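Local coordinates for EDD domain protein, DegV family (Ruminococcus gnavus, PDB 3JR7), which is of unknown function but probably binds lipids such as fatty acids, at residues Ala96-Ala106 with Lys129-Ala139; Ala244-Cys254 with Phe271-Thr281. One frame throughout, in Å; residues are numbered along the deposited sequence.

How the contacts relate
Both contacts pair the two parallel strands of a beta-alpha-beta unit, and they lie in different sheets of the chain. Contact 1 joins strands 98-103 and 130-135, linked by helix 111-126, in one mixed sheet; contact 2, later in the sequence, joins strands 248-253 and 275-280, linked by helix 257-270, in the other. Their centres stand 21 Å apart and their nearest atoms about 7 Å, so they do not touch directly. Helix 141-155 lies between them, meeting Y100 and V102 of contact 1 and I248, A250 and V279 of contact 2. R137, S138 and A139 also line the pocket holding a polyether, which may mark the site of the probable lipid ligand.

Contact 1 of 2, residues Ala96-Ala106 with Lys129-Ala139. With PO4 (phosphate ion), chain D.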
# COMPACT_ATOMS: atom_id res chain seq x y z
N ALA A 96 15.86 18.47 3.71
CA ALA A 96 15.35 18.29 2.34
C ALA A 96 14.43 19.44 2.01
O ALA A 96 13.52 19.78 2.79
CB ALA A 96 14.60 16.93 2.14
N GLU A 97 14.61 20.01 0.84
CA GLU A 97 13.76 21.12 0.42
C GLU A 97 12.34 20.65 0.10
O GLU A 97 11.37 21.34 0.43
CB GLU A 97 14.36 21.76 -0.85
CG GLU A 97 13.55 22.87 -1.46
CD GLU A 97 14.18 23.41 -2.70
OE1 GLU A 97 14.78 22.63 -3.49
OE2 GLU A 97 14.07 24.63 -2.91
N ARG A 98 12.23 19.50 -0.55
CA ARG A 98 10.93 19.04 -1.04
C ARG A 98 10.51 17.79 -0.29
O ARG A 98 11.25 16.81 -0.25
CB ARG A 98 11.02 18.78 -2.54
CG ARG A 98 11.55 19.99 -3.33
CD ARG A 98 11.61 19.78 -4.82
NE ARG A 98 12.61 18.81 -5.19
CZ ARG A 98 13.95 19.01 -5.20
NH1 ARG A 98 14.47 20.19 -4.78
NH2 ARG A 98 14.77 18.03 -5.62
N ILE A 99 9.32 17.82 0.29
CA ILE A 99 8.78 16.69 1.03
C ILE A 99 7.54 16.12 0.33
O ILE A 99 6.56 16.83 0.07
CB ILE A 99 8.38 17.09 2.44
CG1 ILE A 99 9.58 17.77 3.14
CG2 ILE A 99 7.87 15.83 3.22
CD1 ILE A 99 10.80 16.83 3.41
N TYR A 100 7.59 14.82 0.04
CA TYR A 100 6.48 14.12 -0.62
C TYR A 100 6.01 13.07 0.36
O TYR A 100 6.82 12.31 0.86
CB TYR A 100 6.97 13.43 -1.90
CG TYR A 100 7.58 14.36 -2.91
CD1 TYR A 100 6.77 15.16 -3.72
CD2 TYR A 100 8.95 14.41 -3.09
CE1 TYR A 100 7.32 16.03 -4.64
CE2 TYR A 100 9.53 15.27 -4.05
CZ TYR A 100 8.70 16.08 -4.81
OH TYR A 100 9.22 16.91 -5.75
N VAL A 101 4.73 13.01 0.64
CA VAL A 101 4.19 12.06 1.62
C VAL A 101 3.22 11.13 0.89
O VAL A 101 2.36 11.60 0.11
CB VAL A 101 3.49 12.80 2.78
CG1 VAL A 101 3.19 11.83 3.98
CG2 VAL A 101 4.32 13.99 3.25
N VAL A 102 3.34 9.83 1.11
CA VAL A 102 2.46 8.85 0.46
C VAL A 102 1.76 8.04 1.52
O VAL A 102 2.42 7.49 2.39
CB VAL A 102 3.25 7.89 -0.41
CG1 VAL A 102 2.25 6.86 -1.11
CG2 VAL A 102 4.07 8.68 -1.45
N THR A 103 0.43 8.04 1.50
CA THR A 103 -0.37 7.40 2.52
C THR A 103 -1.35 6.41 1.96
O THR A 103 -1.69 6.44 0.78
CB THR A 103 -1.21 8.42 3.38
OG1 THR A 103 -2.31 8.94 2.62
CG2 THR A 103 -0.33 9.57 3.91
N LEU A 104 -1.78 5.52 2.84
CA LEU A 104 -2.99 4.73 2.66
C LEU A 104 -4.15 5.58 2.13
O LEU A 104 -4.28 6.75 2.46
CB LEU A 104 -3.42 4.16 4.03
CG LEU A 104 -2.76 2.88 4.53
CD1 LEU A 104 -2.82 2.86 6.08
CD2 LEU A 104 -3.42 1.67 3.91
N SER A 105 -5.03 4.95 1.37
CA SER A 105 -6.30 5.53 0.99
C SER A 105 -6.99 6.25 2.13
O SER A 105 -7.21 5.69 3.25
CB SER A 105 -7.26 4.45 0.48
OG SER A 105 -8.55 5.04 0.25
N ALA A 106 -7.40 7.48 1.83
CA ALA A 106 -8.14 8.28 2.81
C ALA A 106 -9.44 7.61 3.17
O ALA A 106 -10.00 7.88 4.22
CB ALA A 106 -8.37 9.71 2.31
N LYS A 129 6.80 25.40 3.57
CA LYS A 129 7.75 24.45 2.98
C LYS A 129 7.00 23.74 1.88
O LYS A 129 5.77 23.64 1.93
CB LYS A 129 8.27 23.47 4.03
CG LYS A 129 9.44 22.60 3.55
CD LYS A 129 10.02 21.67 4.64
CE LYS A 129 11.39 21.20 4.21
NZ LYS A 129 11.91 20.10 4.98
N GLN A 130 7.74 23.24 0.88
CA GLN A 130 7.14 22.46 -0.17
C GLN A 130 6.90 21.06 0.38
O GLN A 130 7.80 20.24 0.41
CB GLN A 130 8.02 22.43 -1.42
CG GLN A 130 8.01 23.78 -2.23
CD GLN A 130 9.19 23.88 -3.20
OE1 GLN A 130 10.31 23.61 -2.84
NE2 GLN A 130 8.92 24.25 -4.42
N ILE A 131 5.67 20.84 0.83
CA ILE A 131 5.21 19.56 1.33
C ILE A 131 3.91 19.19 0.61
O ILE A 131 2.95 19.97 0.57
CB ILE A 131 4.88 19.64 2.83
CG1 ILE A 131 6.10 20.13 3.62
CG2 ILE A 131 4.44 18.26 3.35
CD1 ILE A 131 5.75 20.59 5.05
N HIS A 132 3.87 18.00 0.03
CA HIS A 132 2.67 17.51 -0.61
C HIS A 132 2.34 16.13 -0.12
O HIS A 132 3.19 15.23 -0.13
CB HIS A 132 2.78 17.50 -2.15
CG HIS A 132 1.50 17.13 -2.81
ND1 HIS A 132 0.50 18.04 -3.03
CD2 HIS A 132 0.99 15.92 -3.15
CE1 HIS A 132 -0.55 17.42 -3.56
NE2 HIS A 132 -0.27 16.13 -3.64
N VAL A 133 1.08 15.94 0.30
CA VAL A 133 0.58 14.65 0.76
C VAL A 133 -0.24 13.97 -0.40
O VAL A 133 -1.25 14.54 -0.86
CB VAL A 133 -0.30 14.80 2.00
CG1 VAL A 133 -0.77 13.42 2.45
CG2 VAL A 133 0.47 15.50 3.14
N PHE A 134 0.21 12.80 -0.86
CA PHE A 134 -0.49 12.03 -1.89
C PHE A 134 -1.41 10.99 -1.18
O PHE A 134 -0.96 10.16 -0.40
CB PHE A 134 0.47 11.28 -2.81
CG PHE A 134 1.39 12.15 -3.61
CD1 PHE A 134 0.95 12.78 -4.76
CD2 PHE A 134 2.71 12.29 -3.23
CE1 PHE A 134 1.80 13.60 -5.50
CE2 PHE A 134 3.57 13.09 -3.95
CZ PHE A 134 3.13 13.75 -5.08
N ASN A 135 -2.70 11.11 -1.38
CA ASN A 135 -3.63 10.08 -0.98
C ASN A 135 -3.47 9.00 -2.04
O ASN A 135 -3.88 9.20 -3.16
CB ASN A 135 -5.05 10.66 -1.03
CG ASN A 135 -6.14 9.62 -0.91
OD1 ASN A 135 -5.88 8.46 -0.62
ND2 ASN A 135 -7.39 10.05 -1.11
N SER A 136 -2.92 7.84 -1.70
CA SER A 136 -2.71 6.79 -2.68
C SER A 136 -3.98 6.23 -3.28
O SER A 136 -3.89 5.70 -4.31
CB SER A 136 -1.94 5.60 -2.10
OG SER A 136 -2.70 4.90 -1.14
N ARG A 137 -5.13 6.34 -2.62
CA ARG A 137 -6.36 5.61 -2.96
C ARG A 137 -6.13 4.09 -3.05
O ARG A 137 -6.77 3.39 -3.84
CB ARG A 137 -6.97 6.20 -4.24
CG ARG A 137 -7.45 7.71 -4.01
CD ARG A 137 -7.42 8.57 -5.29
NE ARG A 137 -7.70 9.97 -4.95
CZ ARG A 137 -6.80 10.95 -4.67
NH1 ARG A 137 -5.45 10.79 -4.73
NH2 ARG A 137 -7.26 12.18 -4.35
N SER A 138 -5.19 3.60 -2.24
CA SER A 138 -4.68 2.27 -2.32
C SER A 138 -4.08 1.88 -0.97
O SER A 138 -4.42 2.47 0.06
CB SER A 138 -3.67 2.15 -3.50
OG SER A 138 -3.17 0.78 -3.71
N ALA A 139 -3.18 0.89 -0.97
CA ALA A 139 -2.55 0.35 0.22
C ALA A 139 -1.33 -0.41 -0.25
O ALA A 139 -1.18 -0.70 -1.45
CB ALA A 139 -3.50 -0.61 0.95
P PO4 D . 11.03 23.86 -7.39
O1 PO4 D . 11.64 23.70 -5.98
O2 PO4 D . 10.82 22.48 -7.96
O3 PO4 D . 9.68 24.51 -7.32
O4 PO4 D . 11.85 24.73 -8.33
O HOH W 1 10.59 23.87 0.46
O HOH W 2 -9.51 8.13 -0.77
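The amide oxygen of N135 is gripped from opposite faces of its plane: A106 N and R137 N both donate to OD1, each at 3.0 Å and each well out of the plane, not on a lone pair. The R137 bond makes an Asx turn, and the A106 bond ties that turn to the loop after the neighbouring strand. This turn ends a beta-alpha-beta crossover in which strands 98-103 and 130-135 run parallel, their short axes 19° apart, with helix 111-126 between them in sequence. With an alanine here, A106 N and R137 N would probably lose their shared acceptor and the tie between the two loops would weaken. Along the strands, F134 N to V101 O is a backbone bond of 2.6 Å, and V101 O also sits at the edge of the F134 ring. H132 CD2 stands 3.4 Å above one face of that ring, over its centre, while Y100 CD1 meets its edge at CE2. The opposite face of the sheet carries I99, V101, I131 and V133, with Y88 and Y92 of helix 85-92 packed on the first strand. At the far end K129, its chain extended, brings NZ to A96 O at 2.7 Å. T103 O takes two bonds from S136: besides N, OG, set between its backbone N and carbonyl carbon (chi1 68°), reaches T103 O in the carbonyl plane, on a lone pair, at 2.7 Å.

Contact 2 of 2, residues Ala244-Cys254 with Phe271-Thr281; sequences AGDKILAIAHC and FAVKSSFIVDT
A250 CB lies over one face of the F277 ring, 4.0 Å from its centroid and 29° off the normal, a CH-pi contact, while I248 CG2 meets the ring edge at CE2. The chi1 of F277, 65°, sets CG between its backbone N and carbonyl carbon and swings the ring over the adjacent strand. The F271 ring has L249 CD1 at its edge, 3.7 Å from CZ, and V273 CG1 in plane at the edge as well; helix 226-240 adds V237 and A238. Around the H253 imidazole, D280 CA covers one face and I278 CG2 touches the edge at ND1, 3.5 Å away. F277 and H253 sit on opposite faces of the sheet formed by strands 248-253 and 275-280, parallel partners of a beta-alpha-beta crossover through helix 257-270, with short axes 14° apart. Backbone bonds knit the pair from K274 N to K247 O through to T281 N to H253 O, and I251 O to V279 N measures 2.8 Å. Beyond the strands, a water bridges D246 O and K274 NZ. On the face with L249, I251 and I278, helix 257-270 packs through L267, Q264 and A260; A250 and V279 meet helix 141-155 on the other. H253 NE2 stands 3.1 Å from D280 OD1 but lacks hydrogen-bond geometry, so backbone bonds with apolar and CH-pi packing probably carry the contact.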
# COMPACT_ATOMS: atom_id res chain seq x y z
N ALA A 244 0.81 -0.73 -20.48
CA ALA A 244 1.51 -1.56 -19.47
C ALA A 244 3.02 -1.51 -19.64
O ALA A 244 3.77 -1.68 -18.67
CB ALA A 244 1.01 -3.00 -19.50
N GLY A 245 3.48 -1.28 -20.86
CA GLY A 245 4.89 -1.15 -21.14
C GLY A 245 5.52 0.03 -20.42
O GLY A 245 6.72 0.05 -20.20
N ASP A 246 4.72 1.02 -20.04
CA ASP A 246 5.23 2.17 -19.29
C ASP A 246 5.24 1.92 -17.78
O ASP A 246 5.64 2.81 -17.01
CB ASP A 246 4.36 3.42 -19.55
CG ASP A 246 4.32 3.83 -21.02
OD1 ASP A 246 5.33 3.58 -21.73
OD2 ASP A 246 3.27 4.39 -21.46
N LYS A 247 4.80 0.73 -17.34
CA LYS A 247 4.47 0.59 -15.94
C LYS A 247 5.24 -0.53 -15.25
O LYS A 247 5.66 -1.50 -15.87
CB LYS A 247 2.95 0.39 -15.78
CG LYS A 247 2.22 1.50 -16.48
CD LYS A 247 0.76 1.49 -16.31
CE LYS A 247 0.18 2.82 -16.84
NZ LYS A 247 -1.30 2.79 -16.83
N ILE A 248 5.42 -0.35 -13.94
CA ILE A 248 6.02 -1.35 -13.10
C ILE A 248 4.86 -2.06 -12.40
O ILE A 248 3.90 -1.41 -11.93
CB ILE A 248 6.99 -0.70 -12.09
CG1 ILE A 248 8.10 0.06 -12.84
CG2 ILE A 248 7.54 -1.74 -11.14
CD1 ILE A 248 9.25 0.61 -11.91
N LEU A 249 4.90 -3.39 -12.37
CA LEU A 249 3.88 -4.14 -11.69
C LEU A 249 4.45 -4.62 -10.35
O LEU A 249 5.57 -5.08 -10.27
CB LEU A 249 3.41 -5.31 -12.56
CG LEU A 249 2.28 -6.10 -11.91
CD1 LEU A 249 1.13 -6.39 -12.93
CD2 LEU A 249 2.86 -7.35 -11.30
N ALA A 250 3.65 -4.51 -9.31
CA ALA A 250 4.08 -4.90 -7.98
C ALA A 250 3.15 -5.92 -7.42
O ALA A 250 1.92 -5.86 -7.60
CB ALA A 250 4.18 -3.66 -7.03
N ILE A 251 3.75 -6.87 -6.71
CA ILE A 251 3.01 -7.92 -6.02
C ILE A 251 3.48 -8.03 -4.56
O ILE A 251 4.65 -8.19 -4.30
CB ILE A 251 3.19 -9.29 -6.70
CG1 ILE A 251 2.70 -9.25 -8.14
CG2 ILE A 251 2.43 -10.39 -5.95
CD1 ILE A 251 3.30 -10.33 -9.00
N ALA A 252 2.56 -7.93 -3.62
CA ALA A 252 2.88 -8.20 -2.24
C ALA A 252 2.17 -9.47 -1.84
O ALA A 252 1.03 -9.71 -2.25
CB ALA A 252 2.47 -7.04 -1.33
N HIS A 253 2.84 -10.28 -1.02
CA HIS A 253 2.28 -11.54 -0.54
C HIS A 253 2.53 -11.65 0.94
O HIS A 253 3.52 -11.11 1.46
CB HIS A 253 2.90 -12.73 -1.28
CG HIS A 253 4.29 -13.04 -0.84
ND1 HIS A 253 5.40 -12.43 -1.37
CD2 HIS A 253 4.74 -13.87 0.13
CE1 HIS A 253 6.48 -12.90 -0.76
NE2 HIS A 253 6.11 -13.76 0.16
N CYS A 254 1.59 -12.30 1.63
CA CYS A 254 1.74 -12.57 3.04
C CYS A 254 2.02 -14.06 3.26
O CYS A 254 1.08 -14.85 3.29
CB CYS A 254 0.46 -12.19 3.78
SG CYS A 254 0.62 -12.37 5.58
N PHE A 271 0.05 -9.63 -20.42
CA PHE A 271 0.56 -8.32 -20.88
C PHE A 271 2.01 -8.12 -20.48
O PHE A 271 2.51 -8.72 -19.52
CB PHE A 271 -0.28 -7.14 -20.36
CG PHE A 271 -0.46 -7.11 -18.85
CD1 PHE A 271 0.45 -6.43 -18.03
CD2 PHE A 271 -1.53 -7.75 -18.27
CE1 PHE A 271 0.28 -6.37 -16.64
CE2 PHE A 271 -1.73 -7.71 -16.88
CZ PHE A 271 -0.80 -7.04 -16.06
N ALA A 272 2.68 -7.23 -21.20
CA ALA A 272 4.10 -6.96 -20.96
C ALA A 272 4.22 -5.68 -20.13
O ALA A 272 3.64 -4.65 -20.46
CB ALA A 272 4.84 -6.79 -22.35
N VAL A 273 5.01 -5.71 -19.07
CA VAL A 273 5.24 -4.53 -18.24
C VAL A 273 6.67 -4.12 -18.35
O VAL A 273 7.46 -4.87 -18.85
CB VAL A 273 4.96 -4.82 -16.77
CG1 VAL A 273 3.48 -4.95 -16.54
CG2 VAL A 273 5.75 -6.04 -16.32
N LYS A 274 7.02 -2.94 -17.83
CA LYS A 274 8.38 -2.48 -17.89
C LYS A 274 9.22 -3.39 -17.05
O LYS A 274 10.31 -3.79 -17.46
CB LYS A 274 8.46 -1.05 -17.36
CG LYS A 274 9.89 -0.45 -17.46
CD LYS A 274 10.07 0.73 -16.48
CE LYS A 274 9.32 1.96 -16.92
NZ LYS A 274 8.92 2.82 -15.74
N SER A 275 8.70 -3.71 -15.86
CA SER A 275 9.33 -4.60 -14.93
C SER A 275 8.33 -4.92 -13.84
O SER A 275 7.25 -4.30 -13.75
CB SER A 275 10.59 -3.96 -14.30
OG SER A 275 10.26 -2.80 -13.55
N SER A 276 8.68 -5.90 -13.01
CA SER A 276 7.85 -6.20 -11.85
C SER A 276 8.70 -6.65 -10.66
O SER A 276 9.86 -7.05 -10.80
CB SER A 276 6.81 -7.28 -12.20
OG SER A 276 7.45 -8.54 -12.42
N PHE A 277 8.09 -6.58 -9.49
CA PHE A 277 8.73 -7.09 -8.35
C PHE A 277 7.74 -7.61 -7.36
O PHE A 277 6.55 -7.25 -7.40
CB PHE A 277 9.60 -6.00 -7.73
CG PHE A 277 8.84 -4.83 -7.20
CD1 PHE A 277 8.34 -4.85 -5.91
CD2 PHE A 277 8.66 -3.71 -7.99
CE1 PHE A 277 7.63 -3.76 -5.41
CE2 PHE A 277 7.97 -2.57 -7.46
CZ PHE A 277 7.45 -2.63 -6.19
N ILE A 278 8.26 -8.44 -6.44
CA ILE A 278 7.50 -9.08 -5.39
C ILE A 278 8.07 -8.70 -4.04
O ILE A 278 9.31 -8.68 -3.87
CB ILE A 278 7.56 -10.64 -5.54
CG1 ILE A 278 6.89 -11.10 -6.85
CG2 ILE A 278 6.93 -11.31 -4.37
CD1 ILE A 278 7.05 -12.62 -7.14
N VAL A 279 7.21 -8.41 -3.07
CA VAL A 279 7.63 -8.09 -1.70
C VAL A 279 6.78 -8.79 -0.68
O VAL A 279 5.62 -9.12 -0.95
CB VAL A 279 7.54 -6.59 -1.35
CG1 VAL A 279 8.58 -5.88 -2.04
CG2 VAL A 279 6.10 -6.01 -1.66
N ASP A 280 7.37 -8.96 0.50
CA ASP A 280 6.66 -9.44 1.67
C ASP A 280 5.82 -8.31 2.21
O ASP A 280 6.26 -7.16 2.23
CB ASP A 280 7.61 -9.91 2.77
CG ASP A 280 8.38 -11.15 2.35
OD1 ASP A 280 7.78 -12.22 2.34
OD2 ASP A 280 9.55 -11.02 1.96
N THR A 281 4.63 -8.65 2.66
CA THR A 281 3.74 -7.64 3.22
C THR A 281 4.31 -6.97 4.50
O THR A 281 4.93 -7.62 5.36
CB THR A 281 2.39 -8.22 3.56
OG1 THR A 281 2.56 -9.46 4.25
CG2 THR A 281 1.53 -8.44 2.32
O HOH W 3 7.20 5.43 -16.39